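Local coordinates for protein phosphoinositol-specific phospholipase C (Pseudomonas sp., PDB 5FYP) that probably cleaves phosphoinositides at the phosphodiester bond as a calcium-dependent bacterial phospholipase C, at residues F51-D56 with K120-S125. Residues are numbered along the deposited sequence; the frame is centred on the assembly and turned at random. Where two conformers were deposited one is given.
Sequences FWDQRD and KKQGWS
Phe51 and Lys120 pair in parallel register at the ends of two adjacent strands, and the amide of Lys121 closes the pairing with a hydrogen bond to Phe51 O (3.0 Å). Gln122, extended beyond CG, reaches across so that its OE1 receives two successive amides: Gln54 N at 2.9 Å, in the carbonyl plane, and Asp53 N in a bent, weak bond. A water links the two segments, donating to Phe51 O and Asp53 OD1 and accepting from Gln122 N.

The ionic link is a salt bridge from Lys120 NZ to Asp53 OD1 (3.0 Å). The extended lysine chain passes obliquely across the Phe51 ring, with CB and CG against CZ, then bends at chi4 (-38°), which brings NZ to the carboxylate and to Gln122 O and Gly123 O, both approached from above their carbonyl planes. The other carboxylate oxygen, Asp53 OD2, pairs with Arg131.

Two CH-pi contacts complete the packing. Lys120 CA lies over the Phe51 face, while Lys121 CB sits over the six-membered ring of Trp52, 3.4 Å from its centroid; Gln122 CD meets the indole edge at CE3. An alanine in place of Trp52 would probably leave Lys121 CB and CG without their aromatic floor and open a gap beside the Gln122 side chain.

Lys121 NZ continues to Asp119, a calcium ligand, so the contact borders the metal site. It joins the ends of strands 46-52 and 114-120, neighbours in a TIM-barrel-type sheet, with strand 184-189 beside Lys120; the ring of Phe136, from helix 133-144, meets that of Phe51 with the two planes nearly parallel.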
ATOM      1  N   PHE A  51       6.888  -9.476  -3.210  1.00  7.80           N
ATOM      2  CA  PHE A  51       8.292  -9.395  -3.612  1.00  7.95           C
ATOM      3  C   PHE A  51       9.199 -10.211  -2.718  1.00  7.92           C
ATOM      4  O   PHE A  51       9.060 -10.260  -1.491  1.00  8.35           O
ATOM      5  CB  PHE A  51       8.744  -7.934  -3.777  1.00  8.49           C
ATOM      6  CG  PHE A  51       8.910  -7.150  -2.497  1.00  8.44           C
ATOM      7  CD1 PHE A  51       7.839  -6.554  -1.829  1.00  8.09           C
ATOM      8  CD2 PHE A  51      10.184  -6.926  -1.985  1.00  8.50           C
ATOM      9  CE1 PHE A  51       8.032  -5.792  -0.691  1.00  7.83           C
ATOM     10  CE2 PHE A  51      10.381  -6.145  -0.865  1.00  9.63           C
ATOM     11  CZ  PHE A  51       9.313  -5.587  -0.212  1.00  9.16           C
ATOM     12  N   TRP A  52      10.139 -10.860  -3.391  1.00  8.08           N
ATOM     13  CA  TRP A  52      11.053 -11.868  -2.819  1.00  8.81           C
ATOM     14  C   TRP A  52      12.473 -11.407  -2.998  1.00  9.11           C
ATOM     15  O   TRP A  52      12.850 -10.826  -4.030  1.00  9.86           O
ATOM     16  CB  TRP A  52      10.849 -13.210  -3.543  1.00  9.71           C
ATOM     17  CG  TRP A  52       9.483 -13.807  -3.355  1.00  9.48           C
ATOM     18  CD1 TRP A  52       8.329 -13.456  -3.978  1.00  9.50           C
ATOM     19  CD2 TRP A  52       9.131 -14.835  -2.425  1.00 10.32           C
ATOM     20  NE1 TRP A  52       7.288 -14.196  -3.482  1.00 10.64           N
ATOM     21  CE2 TRP A  52       7.751 -15.054  -2.534  1.00 10.70           C
ATOM     22  CE3 TRP A  52       9.856 -15.585  -1.504  1.00 11.76           C
ATOM     23  CZ2 TRP A  52       7.075 -15.980  -1.743  1.00 12.21           C
ATOM     24  CZ3 TRP A  52       9.188 -16.505  -0.719  1.00 13.91           C
ATOM     25  CH2 TRP A  52       7.811 -16.689  -0.841  1.00 13.78           C
ATOM     26  N   ASP A  53      13.302 -11.692  -2.000  1.00  9.17           N
ATOM     27  CA  ASP A  53      14.733 -11.428  -2.111  1.00  9.98           C
ATOM     28  C   ASP A  53      15.436 -12.413  -3.044  1.00 10.83           C
ATOM     29  O   ASP A  53      16.368 -12.073  -3.761  1.00 12.79           O
ATOM     30  CB  ASP A  53      15.380 -11.525  -0.726  1.00  9.05           C
ATOM     31  CG  ASP A  53      15.129 -10.295   0.123  1.00 10.82           C
ATOM     32  OD1 ASP A  53      13.963  -9.857   0.233  1.00 11.30           O
ATOM     33  OD2 ASP A  53      16.124  -9.709   0.617  1.00 11.07           O
ATOM     34  N   GLN A  54      15.012 -13.676  -2.972  0.50 11.22           N
ATOM     35  CA  GLN A  54      15.709 -14.784  -3.637  0.50 13.50           C
ATOM     36  C   GLN A  54      14.892 -15.291  -4.838  0.50 12.59           C
ATOM     37  O   GLN A  54      13.689 -15.069  -4.922  0.50 12.52           O
ATOM     38  CB  GLN A  54      15.923 -15.940  -2.650  0.50 15.61           C
ATOM     39  CG  GLN A  54      16.596 -15.617  -1.348  0.50 15.60           C
ATOM     40  CD  GLN A  54      18.028 -15.276  -1.529  0.50 20.36           C
ATOM     41  OE1 GLN A  54      18.646 -15.609  -2.547  0.50 21.20           O
ATOM     42  NE2 GLN A  54      18.561 -14.551  -0.575  0.50 17.56           N
ATOM     43  N   ARG A  55      15.560 -15.992  -5.747  1.00 11.27           N
ATOM     44  CA  ARG A  55      14.907 -16.593  -6.924  1.00 12.01           C
ATOM     45  C   ARG A  55      14.011 -17.736  -6.512  1.00 11.17           C
ATOM     46  O   ARG A  55      12.955 -17.955  -7.107  1.00 12.95           O
ATOM     47  CB  ARG A  55      15.982 -17.069  -7.909  1.00 12.03           C
ATOM     48  CG  ARG A  55      15.438 -17.665  -9.208  1.00 14.41           C
ATOM     49  CD  ARG A  55      16.553 -18.048 -10.174  1.00 18.38           C
ATOM     50  NE  ARG A  55      17.178 -16.838 -10.718  1.00 27.38           N
ATOM     51  CZ  ARG A  55      16.646 -15.980 -11.619  1.00 31.23           C
ATOM     52  NH1 ARG A  55      15.422 -16.166 -12.156  1.00 34.79           N
ATOM     53  NH2 ARG A  55      17.359 -14.906 -12.007  1.00 24.40           N
ATOM     54  N   ASP A  56      14.434 -18.467  -5.503  1.00 14.37           N
ATOM     55  CA  ASP A  56      13.601 -19.425  -4.802  1.00 14.81           C
ATOM     56  C   ASP A  56      13.620 -19.070  -3.324  1.00 15.84           C
ATOM     57  O   ASP A  56      13.693 -17.917  -3.023  1.00 17.63           O
ATOM     58  CB  ASP A  56      13.985 -20.882  -5.145  1.00 14.89           C
ATOM     59  CG  ASP A  56      15.417 -21.249  -4.786  1.00 14.20           C
ATOM     60  OD1 ASP A  56      16.075 -20.505  -4.018  1.00 14.52           O
ATOM     61  OD2 ASP A  56      15.870 -22.285  -5.313  1.00 17.83           O
ATOM     62  N   LYS A 120       5.951  -7.948   1.270  1.00  7.37           N
ATOM     63  CA  LYS A 120       7.278  -8.495   1.373  1.00  7.75           C
ATOM     64  C   LYS A 120       7.207  -9.943   1.861  1.00  7.67           C
ATOM     65  O   LYS A 120       6.553 -10.216   2.844  1.00  8.48           O
ATOM     66  CB  LYS A 120       8.111  -7.666   2.349  1.00  8.02           C
ATOM     67  CG  LYS A 120       9.583  -8.036   2.321  1.00  8.52           C
ATOM     68  CD  LYS A 120      10.446  -7.160   3.216  1.00  9.58           C
ATOM     69  CE  LYS A 120      11.890  -7.095   2.847  1.00 13.14           C
ATOM     70  NZ  LYS A 120      12.510  -8.347   2.373  1.00  9.85           N
ATOM     71  N   LYS A 121       7.930 -10.842   1.187  1.00  8.14           N
ATOM     72  CA  LYS A 121       7.801 -12.285   1.447  1.00  8.40           C
ATOM     73  C   LYS A 121       8.964 -12.929   2.184  1.00  8.92           C
ATOM     74  O   LYS A 121       8.811 -14.039   2.684  1.00 10.68           O
ATOM     75  CB  LYS A 121       7.508 -13.019   0.141  1.00  9.23           C
ATOM     76  CG  LYS A 121       6.169 -12.612  -0.471  1.00  9.74           C
ATOM     77  CD  LYS A 121       4.972 -13.003   0.370  1.00 11.87           C
ATOM     78  CE  LYS A 121       3.668 -12.509  -0.208  1.00 14.58           C
ATOM     79  NZ  LYS A 121       2.509 -12.865   0.652  1.00 15.87           N
ATOM     80  N   GLN A 122      10.106 -12.247   2.287  1.00  9.11           N
ATOM     81  CA  GLN A 122      11.284 -12.739   3.016  1.00  9.34           C
ATOM     82  C   GLN A 122      11.755 -11.622   3.952  1.00  9.85           C
ATOM     83  O   GLN A 122      11.188 -10.537   3.997  1.00 11.93           O
ATOM     84  CB  GLN A 122      12.365 -13.200   2.042  1.00 10.02           C
ATOM     85  CG  GLN A 122      11.904 -14.415   1.255  1.00 11.43           C
ATOM     86  CD  GLN A 122      12.871 -14.898   0.226  1.00 14.47           C
ATOM     87  OE1 GLN A 122      13.253 -14.167  -0.675  1.00 11.84           O
ATOM     88  NE2 GLN A 122      13.195 -16.179   0.302  1.00 60.51           N
ATOM     89  N   GLY A 123      12.793 -11.910   4.734  1.00 10.61           N
ATOM     90  CA  GLY A 123      13.344 -10.916   5.643  1.00 11.64           C
ATOM     91  C   GLY A 123      14.225  -9.890   4.976  1.00 10.60           C
ATOM     92  O   GLY A 123      14.480  -9.973   3.769  1.00 12.07           O
ATOM     93  N   TRP A 124      14.674  -8.905   5.755  1.00 10.37           N
ATOM     94  CA  TRP A 124      15.619  -7.916   5.257  1.00 10.53           C
ATOM     95  C   TRP A 124      17.013  -8.551   5.191  1.00 11.38           C
ATOM     96  O   TRP A 124      17.364  -9.378   6.036  1.00 13.85           O
ATOM     97  CB  TRP A 124      15.667  -6.705   6.192  1.00 10.19           C
ATOM     98  CG  TRP A 124      14.384  -5.975   6.200  1.00 10.29           C
ATOM     99  CD1 TRP A 124      13.467  -5.914   7.205  1.00  9.83           C
ATOM    100  CD2 TRP A 124      13.862  -5.167   5.151  1.00  9.79           C
ATOM    101  NE1 TRP A 124      12.388  -5.167   6.823  1.00  8.77           N
ATOM    102  CE2 TRP A 124      12.607  -4.708   5.552  1.00  8.71           C
ATOM    103  CE3 TRP A 124      14.332  -4.837   3.882  1.00  9.40           C
ATOM    104  CZ2 TRP A 124      11.820  -3.906   4.717  1.00  8.53           C
ATOM    105  CZ3 TRP A 124      13.561  -4.044   3.077  1.00 10.51           C
ATOM    106  CH2 TRP A 124      12.316  -3.584   3.483  1.00 10.15           C
ATOM    107  N   SER A 125      17.826  -8.121   4.229  1.00 11.86           N
ATOM    108  CA  SER A 125      19.251  -8.514   4.269  1.00 12.44           C
ATOM    109  C   SER A 125      20.059  -7.571   5.126  1.00 13.73           C
ATOM    110  O   SER A 125      19.596  -6.511   5.523  1.00 14.55           O
ATOM    111  CB  SER A 125      19.864  -8.527   2.870  1.00 10.74           C
ATOM    112  OG  SER A 125      20.340  -7.256   2.433  1.00 13.10           O
TER
HETATM  113  O   HOH W   1      11.298 -10.110   0.363  1.00  9.68           O
HETATM  114  O   HOH W   2      15.078  -7.383   1.546  1.00 11.11           O